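Local atomic coordinates of serine proteinase inhibitor 1 (Myxoma virus, PDB entry 6BJ5), a protein that inhibits serine proteases as a member of the poxvirus branch of the serpin family and is important for the virulence of the virus. Residues 40-45 with 144-149; 93-96 with 100-103; 105-110 with 114-119. All blocks are in the same frame, centred on the assembly; numbering follows the deposited sequence.

Contact 1 of 3, residues 40-45 with 144-149; sequences LTSALS and LLSSVR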
loop_
_atom_site.group_PDB
_atom_site.type_symbol
_atom_site.label_atom_id
_atom_site.label_comp_id
_atom_site.label_asym_id
_atom_site.label_seq_id
_atom_site.Cartn_x
_atom_site.Cartn_y
_atom_site.Cartn_z
ATOM N N LEU A 40 -0.558 -5.682 1.058
ATOM C CA LEU A 40 -1.119 -6.779 0.274
ATOM C C LEU A 40 -0.289 -8.041 0.445
ATOM O O LEU A 40 -0.812 -9.110 0.766
ATOM C CB LEU A 40 -1.173 -6.392 -1.203
ATOM C CG LEU A 40 -1.794 -7.457 -2.110
ATOM C CD1 LEU A 40 -3.173 -7.840 -1.586
ATOM C CD2 LEU A 40 -1.939 -6.931 -3.547
ATOM N N THR A 41 1.023 -7.911 0.243
ATOM C CA THR A 41 1.962 -9.019 0.334
ATOM C C THR A 41 1.913 -9.684 1.700
ATOM O O THR A 41 1.990 -10.916 1.801
ATOM C CB THR A 41 3.367 -8.502 0.029
ATOM O OG1 THR A 41 3.434 -8.142 -1.358
ATOM C CG2 THR A 41 4.432 -9.565 0.335
ATOM N N SER A 42 1.823 -8.884 2.770
ATOM C CA SER A 42 1.766 -9.469 4.108
ATOM C C SER A 42 0.495 -10.290 4.304
ATOM O O SER A 42 0.545 -11.393 4.858
ATOM C CB SER A 42 1.870 -8.373 5.160
ATOM O OG SER A 42 3.068 -7.632 4.983
ATOM N N ALA A 43 -0.638 -9.798 3.799
ATOM C CA ALA A 43 -1.897 -10.526 3.899
ATOM C C ALA A 43 -1.824 -11.853 3.154
ATOM O O ALA A 43 -2.162 -12.910 3.701
ATOM C CB ALA A 43 -3.034 -9.660 3.342
ATOM N N LEU A 44 -1.375 -11.810 1.894
ATOM C CA LEU A 44 -1.242 -13.018 1.088
ATOM C C LEU A 44 -0.295 -14.017 1.742
ATOM O O LEU A 44 -0.493 -15.236 1.635
ATOM C CB LEU A 44 -0.731 -12.661 -0.304
ATOM C CG LEU A 44 -1.584 -11.805 -1.231
ATOM C CD1 LEU A 44 -0.888 -11.643 -2.578
ATOM C CD2 LEU A 44 -2.936 -12.442 -1.417
ATOM N N SER A 45 0.739 -13.519 2.420
ATOM C CA SER A 45 1.709 -14.398 3.065
ATOM C C SER A 45 1.065 -15.192 4.199
ATOM O O SER A 45 1.328 -16.392 4.359
ATOM C CB SER A 45 2.886 -13.557 3.560
ATOM O OG SER A 45 3.893 -14.332 4.174
ATOM N N LEU A 144 -9.031 -12.203 7.072
ATOM C CA LEU A 144 -7.587 -12.098 7.193
ATOM C C LEU A 144 -7.264 -10.622 7.065
ATOM O O LEU A 144 -7.610 -10.000 6.057
ATOM C CB LEU A 144 -6.869 -12.888 6.110
ATOM C CG LEU A 144 -5.409 -13.210 6.412
ATOM C CD1 LEU A 144 -4.973 -14.414 5.597
ATOM C CD2 LEU A 144 -4.470 -12.027 6.177
ATOM N N LEU A 145 -6.625 -10.055 8.079
ATOM C CA LEU A 145 -6.465 -8.613 8.117
ATOM C C LEU A 145 -4.994 -8.254 8.311
ATOM O O LEU A 145 -4.336 -8.765 9.233
ATOM C CB LEU A 145 -7.348 -8.006 9.206
ATOM C CG LEU A 145 -7.116 -6.513 9.403
ATOM C CD1 LEU A 145 -7.751 -5.753 8.269
ATOM C CD2 LEU A 145 -7.678 -6.060 10.733
ATOM N N SER A 146 -4.493 -7.385 7.420
ATOM C CA SER A 146 -3.128 -6.857 7.429
ATOM C C SER A 146 -3.171 -5.332 7.549
ATOM O O SER A 146 -3.743 -4.645 6.688
ATOM C CB SER A 146 -2.378 -7.264 6.155
ATOM O OG SER A 146 -1.033 -6.799 6.148
ATOM N N SER A 147 -2.543 -4.801 8.594
ATOM C CA SER A 147 -2.535 -3.368 8.866
ATOM C C SER A 147 -1.108 -2.845 8.793
ATOM O O SER A 147 -0.199 -3.449 9.372
ATOM C CB SER A 147 -3.091 -3.089 10.251
ATOM O OG SER A 147 -4.465 -3.417 10.285
ATOM N N VAL A 148 -0.912 -1.716 8.107
ATOM C CA VAL A 148 0.398 -1.083 7.991
ATOM C C VAL A 148 0.247 0.370 8.405
ATOM O O VAL A 148 -0.685 1.052 7.956
ATOM C CB VAL A 148 0.986 -1.172 6.565
ATOM C CG1 VAL A 148 2.370 -0.593 6.565
ATOM C CG2 VAL A 148 1.041 -2.606 6.079
ATOM N N ARG A 149 1.158 0.848 9.259
ATOM C CA ARG A 149 1.114 2.239 9.700
ATOM C C ARG A 149 2.504 2.851 9.679
ATOM O O ARG A 149 3.487 2.202 10.048
ATOM C CB ARG A 149 0.576 2.371 11.120
ATOM C CG ARG A 149 -0.824 1.820 11.309
ATOM C CD ARG A 149 -1.913 2.769 10.871
ATOM N NE ARG A 149 -3.211 2.281 11.337
ATOM C CZ ARG A 149 -3.862 1.229 10.842
ATOM N NH1 ARG A 149 -3.352 0.523 9.835
ATOM N NH2 ARG A 149 -5.036 0.882 11.367
#
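Leu144 meets Ala43 with both methyls of its forked end, CD2 the nearer. Its CG stands trans to the backbone N (chi1 -161°), which carries both methyls out toward the helix; Leu144 CD2 lies 3.5 Å from Ala43 O. The same Leu144 CD2 is 4.0 Å from Ala43 CB. A branched aliphatic chain suits this buried place, since it also packs on Val46 and Leu47 of the helix and on Ile314 of strand 305-314. Leu145 turns its side chain to the other face of the sheet, as alternation along a strand requires, and Ser146 comes back to the helix. Here the backbones draw closest, with Ala43 CA and Ser146 CA 5.2 Å apart, an approach that two small residues make possible. Ser146 CB rests 3.8 Å from Ala43 CB, methylene against methyl, while Ser146 OG passes 3.4 Å from Ser42 CB. This hydroxyl is a buried polar group, satisfied by a hydrogen bond to Gly39 O one turn back in the helix, just as Ser42 OG bonds to Tyr38 O. The pair belongs to the shutter region of the serpin fold, where helix B (37-49) packs on one face of the central strands of beta-sheet A; the helix and strand segments run at 149° to one another, their axes 7.6 Å apart. Strand 305-314 is paired beside strand 142-153 as the fourth strand of that sheet, consistent with a reactive-centre loop inserted after cleavage. Ser147 again faces the opposite side, and its hydroxyl hydrogen-bonds to the carboxylate oxygen Asp311 OD1. Val148 packs on Tyr38 and on Phe30 of the other chain, and Arg149 extends its guanidinium to a salt bridge between NH1 and Asp311 OD1.

Contact 2 of 3, residues 93-96 with 100-103; sequences EFSS and TSVQ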
loop_
_atom_site.group_PDB
_atom_site.type_symbol
_atom_site.label_atom_id
_atom_site.label_comp_id
_atom_site.label_asym_id
_atom_site.label_seq_id
_atom_site.Cartn_x
_atom_site.Cartn_y
_atom_site.Cartn_z
ATOM N N GLU A 93 0.759 -23.483 14.139
ATOM C CA GLU A 93 1.631 -22.866 13.149
ATOM C C GLU A 93 1.337 -21.379 13.032
ATOM O O GLU A 93 2.253 -20.551 13.050
ATOM C CB GLU A 93 1.431 -23.559 11.800
ATOM C CG GLU A 93 2.055 -22.854 10.603
ATOM C CD GLU A 93 3.501 -23.244 10.357
ATOM O OE1 GLU A 93 3.976 -24.195 11.017
ATOM O OE2 GLU A 93 4.161 -22.597 9.506
ATOM N N PHE A 94 0.057 -21.015 12.985
ATOM C CA PHE A 94 -0.291 -19.605 12.897
ATOM C C PHE A 94 0.214 -18.834 14.103
ATOM O O PHE A 94 0.802 -17.756 13.965
ATOM C CB PHE A 94 -1.806 -19.435 12.762
ATOM C CG PHE A 94 -2.218 -18.006 12.563
ATOM C CD1 PHE A 94 -2.463 -17.506 11.303
ATOM C CD2 PHE A 94 -2.317 -17.146 13.646
ATOM C CE1 PHE A 94 -2.818 -16.177 11.134
ATOM C CE2 PHE A 94 -2.668 -15.831 13.476
ATOM C CZ PHE A 94 -2.928 -15.341 12.220
ATOM N N SER A 95 -0.009 -19.370 15.301
ATOM C CA SER A 95 0.332 -18.614 16.497
ATOM C C SER A 95 1.834 -18.456 16.649
ATOM O O SER A 95 2.299 -17.403 17.102
ATOM C CB SER A 95 -0.262 -19.287 17.732
ATOM O OG SER A 95 0.253 -18.684 18.905
ATOM N N SER A 96 2.599 -19.496 16.276
ATOM C CA SER A 96 4.059 -19.490 16.423
ATOM C C SER A 96 4.741 -18.560 15.434
ATOM O O SER A 96 5.867 -18.111 15.681
ATOM C CB SER A 96 4.627 -20.894 16.256
ATOM O OG SER A 96 4.350 -21.385 14.962
ATOM N N THR A 100 0.456 -14.324 17.412
ATOM C CA THR A 100 -0.939 -13.969 17.633
ATOM C C THR A 100 -1.790 -15.201 17.359
ATOM O O THR A 100 -1.404 -16.076 16.580
ATOM C CB THR A 100 -1.375 -12.788 16.747
ATOM O OG1 THR A 100 -2.637 -12.292 17.196
ATOM C CG2 THR A 100 -1.527 -13.218 15.297
ATOM N N SER A 101 -2.941 -15.270 18.021
ATOM C CA SER A 101 -3.813 -16.430 17.937
ATOM C C SER A 101 -5.031 -16.121 17.090
ATOM O O SER A 101 -5.530 -14.990 17.089
ATOM C CB SER A 101 -4.257 -16.916 19.317
ATOM O OG SER A 101 -3.195 -17.597 19.966
ATOM N N VAL A 102 -5.477 -17.136 16.349
ATOM C CA VAL A 102 -6.709 -17.011 15.596
ATOM C C VAL A 102 -7.826 -16.614 16.544
ATOM O O VAL A 102 -7.965 -17.170 17.641
ATOM C CB VAL A 102 -7.020 -18.334 14.885
ATOM C CG1 VAL A 102 -8.345 -18.225 14.130
ATOM C CG2 VAL A 102 -5.887 -18.696 13.953
ATOM N N GLN A 103 -8.621 -15.638 16.127
ATOM C CA GLN A 103 -9.698 -15.100 16.951
ATOM C C GLN A 103 -11.009 -15.705 16.469
ATOM O O GLN A 103 -11.460 -15.413 15.358
ATOM C CB GLN A 103 -9.749 -13.576 16.865
ATOM C CG GLN A 103 -8.470 -12.906 17.301
ATOM C CD GLN A 103 -8.163 -13.161 18.758
ATOM O OE1 GLN A 103 -9.017 -12.954 19.626
ATOM N NE2 GLN A 103 -6.938 -13.605 19.041
#
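Phe94 presses its ring against the chain that returns after the helix, and residues 100-102 touch it from more than one direction. With CG trans to the backbone N (chi1 -176°), the ring leaves the helix toward the returning chain. At its edge, near the ring plane, Thr100 O sits 3.3 Å from Phe94 CD2, so the slightly positive ring hydrogens face a carbonyl oxygen. Over one face of the Phe94 ring lies Val102 CG2, 4.2 Å from its centroid and 23° off the normal, a CH-pi contact that a beta-branched aliphatic residue makes well because its methyl is held close to the backbone.

Thr100 divides its side chain between two tasks. The methyl Thr100 CG2 reaches the ring at Phe94 CE2, 3.4 Å away, whereas OG1, turned opposite the backbone N, hydrogen-bonds to Glu77 OE1. A threonine therefore gives this buried spot both an apolar and a polar surface. Thr100 O also accepts a CA-H...O contact from Ser95 CA, 3.1 Å away, with a nearly straight 160° at the hydrogen.

Ser95 is small enough for the chain to pass close beside the helix. Ser95 OG lies 3.8 Å from Ser101 OG, too far to be a bond, where the contact nears the surface. Past this point Gln103 NE2 bonds to Ser101 O at 2.8 Å, approaching from above the carbonyl plane, so that the Gln103 side chain folds back over the residue two places earlier at the entry to strand 103-105.

The segments are the late part of helix 88-98, helix E of the serpin fold, and the connection to strand 103-105 at the margin of beta-sheet A. Phe94 is further enclosed by Phe98, by Val46 of helix 37-49 and by Leu78 of strand 73-81, which Val102 also touches, while Thr100 reaches Tyr119 of helix 112-120.

Contact 3 of 3, residues 105-110 with 114-119; sequences VTFNSE and DVINSY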
loop_
_atom_site.group_PDB
_atom_site.type_symbol
_atom_site.label_atom_id
_atom_site.label_comp_id
_atom_site.label_asym_id
_atom_site.label_seq_id
_atom_site.Cartn_x
_atom_site.Cartn_y
_atom_site.Cartn_z
ATOM N N VAL A 105 -14.907 -15.960 16.207
ATOM C CA VAL A 105 -15.796 -14.814 16.069
ATOM C C VAL A 105 -17.095 -15.361 15.486
ATOM O O VAL A 105 -17.129 -16.472 14.956
ATOM C CB VAL A 105 -15.130 -13.747 15.149
ATOM C CG1 VAL A 105 -15.347 -14.087 13.716
ATOM C CG2 VAL A 105 -15.571 -12.335 15.435
ATOM N N THR A 106 -18.189 -14.616 15.629
ATOM C CA THR A 106 -19.457 -15.013 15.014
ATOM C C THR A 106 -19.804 -14.020 13.924
ATOM O O THR A 106 -20.268 -12.916 14.222
ATOM C CB THR A 106 -20.600 -15.064 16.026
ATOM O OG1 THR A 106 -20.271 -15.961 17.091
ATOM C CG2 THR A 106 -21.865 -15.558 15.334
ATOM N N PHE A 107 -19.663 -14.426 12.671
ATOM C CA PHE A 107 -19.851 -13.446 11.608
ATOM C C PHE A 107 -21.303 -13.122 11.267
ATOM O O PHE A 107 -21.525 -12.478 10.236
ATOM C CB PHE A 107 -19.118 -13.865 10.332
ATOM C CG PHE A 107 -17.640 -13.566 10.362
ATOM C CD1 PHE A 107 -17.204 -12.242 10.257
ATOM C CD2 PHE A 107 -16.689 -14.583 10.444
ATOM C CE1 PHE A 107 -15.869 -11.931 10.278
ATOM C CE2 PHE A 107 -15.330 -14.277 10.448
ATOM C CZ PHE A 107 -14.925 -12.955 10.375
ATOM N N ASN A 108 -22.288 -13.513 12.074
ATOM C CA ASN A 108 -23.662 -13.093 11.807
ATOM C C ASN A 108 -24.151 -12.061 12.821
ATOM O O ASN A 108 -24.859 -11.121 12.439
ATOM C CB ASN A 108 -24.595 -14.321 11.781
ATOM C CG ASN A 108 -26.071 -13.975 11.484
ATOM O OD1 ASN A 108 -26.500 -12.822 11.546
ATOM N ND2 ASN A 108 -26.826 -14.984 11.067
ATOM N N SER A 109 -23.722 -12.156 14.082
ATOM C CA SER A 109 -24.182 -11.228 15.112
ATOM C C SER A 109 -23.912 -9.770 14.752
ATOM O O SER A 109 -23.278 -9.466 13.734
ATOM C CB SER A 109 -23.532 -11.555 16.457
ATOM O OG SER A 109 -22.141 -11.273 16.458
ATOM N N GLU A 110 -24.387 -8.858 15.592
ATOM C CA GLU A 110 -24.332 -7.440 15.278
ATOM C C GLU A 110 -23.080 -6.754 15.794
ATOM O O GLU A 110 -22.589 -5.823 15.147
ATOM C CB GLU A 110 -25.567 -6.740 15.841
ATOM C CG GLU A 110 -26.864 -7.439 15.481
ATOM C CD GLU A 110 -27.973 -6.456 15.134
ATOM O OE1 GLU A 110 -28.944 -6.855 14.458
ATOM O OE2 GLU A 110 -27.870 -5.272 15.523
ATOM N N ASP A 114 -17.941 -4.692 16.252
ATOM C CA ASP A 114 -17.482 -4.111 17.506
ATOM C C ASP A 114 -16.376 -4.958 18.116
ATOM O O ASP A 114 -15.339 -4.426 18.521
ATOM C CB ASP A 114 -18.660 -3.939 18.471
ATOM C CG ASP A 114 -19.749 -3.036 17.904
ATOM O OD1 ASP A 114 -19.452 -2.275 16.952
ATOM O OD2 ASP A 114 -20.895 -3.086 18.409
ATOM N N VAL A 115 -16.562 -6.282 18.142
ATOM C CA VAL A 115 -15.514 -7.172 18.637
ATOM C C VAL A 115 -14.218 -6.938 17.882
ATOM O O VAL A 115 -13.135 -6.876 18.478
ATOM C CB VAL A 115 -15.942 -8.648 18.526
ATOM C CG1 VAL A 115 -14.881 -9.534 19.163
ATOM C CG2 VAL A 115 -17.308 -8.890 19.165
ATOM N N ILE A 116 -14.304 -6.790 16.560
ATOM C CA ILE A 116 -13.088 -6.796 15.757
ATOM C C ILE A 116 -12.390 -5.443 15.808
ATOM O O ILE A 116 -11.163 -5.370 15.951
ATOM C CB ILE A 116 -13.404 -7.250 14.319
ATOM C CG1 ILE A 116 -13.780 -8.737 14.330
ATOM C CG2 ILE A 116 -12.200 -7.024 13.410
ATOM C CD1 ILE A 116 -14.465 -9.219 13.074
ATOM N N ASN A 117 -13.147 -4.351 15.727
ATOM C CA ASN A 117 -12.547 -3.038 15.939
ATOM C C ASN A 117 -12.039 -2.888 17.370
ATOM O O ASN A 117 -10.910 -2.426 17.595
ATOM C CB ASN A 117 -13.554 -1.951 15.583
ATOM C CG ASN A 117 -13.691 -1.766 14.084
ATOM O OD1 ASN A 117 -12.821 -1.182 13.441
ATOM N ND2 ASN A 117 -14.767 -2.303 13.514
ATOM N N SER A 118 -12.846 -3.297 18.356
ATOM C CA SER A 118 -12.382 -3.281 19.743
ATOM C C SER A 118 -11.162 -4.166 19.961
ATOM O O SER A 118 -10.466 -3.998 20.965
ATOM C CB SER A 118 -13.507 -3.705 20.690
ATOM O OG SER A 118 -13.000 -4.365 21.837
ATOM N N TYR A 119 -10.886 -5.101 19.054
ATOM C CA TYR A 119 -9.704 -5.943 19.165
ATOM C C TYR A 119 -8.465 -5.289 18.565
ATOM O O TYR A 119 -7.371 -5.433 19.119
ATOM C CB TYR A 119 -9.951 -7.300 18.490
ATOM C CG TYR A 119 -8.766 -8.253 18.525
ATOM C CD1 TYR A 119 -7.805 -8.251 17.518
ATOM C CD2 TYR A 119 -8.617 -9.157 19.564
ATOM C CE1 TYR A 119 -6.731 -9.114 17.561
ATOM C CE2 TYR A 119 -7.556 -10.022 19.612
ATOM C CZ TYR A 119 -6.615 -9.999 18.619
ATOM O OH TYR A 119 -5.557 -10.874 18.689
#
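Ile116 CD1 touches both Val105, at the end of strand 103-105, and Phe107, in the loop after it, and the contact across the segments is wholly apolar. Val105 CG2 lies 4.1 Å from Ile116 CD1, the two side chains crossing at about a right angle, and Phe107 CE1 stands equally far, 4.1 Å, from Ile116 CD1. An extended isoleucine suits the place: CG1 lies trans to the carbonyl carbon (chi1 -69°) and chi2 of 164° stretches the terminal methyl to its full length. Within segment 105-110, Val105 CG1 sits above one face of the Phe107 ring, 3.3 Å from its plane and toward its rim, so Val105 and Phe107 form an apolar pair, which Ile116 meets at Val105 CG2 and Phe107 CE1.

No hydrogen bond crosses the contact; those present lie within each side or reach other parts of the chain. Phe107 N is held by Asp81 OD1, and a weak bond joins Ser109 OG to Thr106 O. On the helical side Ser118 N bonds to Asp114 O at 2.7 Å, and Asn117 ND2 turns back to Lys113 O.

Both Phe107 and Ile116 also rest on Phe79 of strand 73-81, so the small cluster seats helix 112-120 against the sheet. Strand 103-105, a short loop and then a helix lying over the face of beta-sheet A is the arrangement of strand s1A and helix F in serpins.

Overall arrangement
From the N terminus the chain first lays down helix 37-49, the first half of contact 1, and then strand 73-81 of the large sheet. Contact 2 closes a short loop where helix 88-98 turns into strand 103-105, and contact 3 closes another between that strand's end and helix 112-120. These two stand in series and touch, Gln103 NE2 lying 3.1 Å from Tyr119 OH, while Tyr119 OH also bonds to Glu77 OE1. The chain then enters strand 142-153, completing contact 1, whose long loop encloses the other two; none cross. Together they join helices 37-49, 88-98 and 112-120 to the sheet.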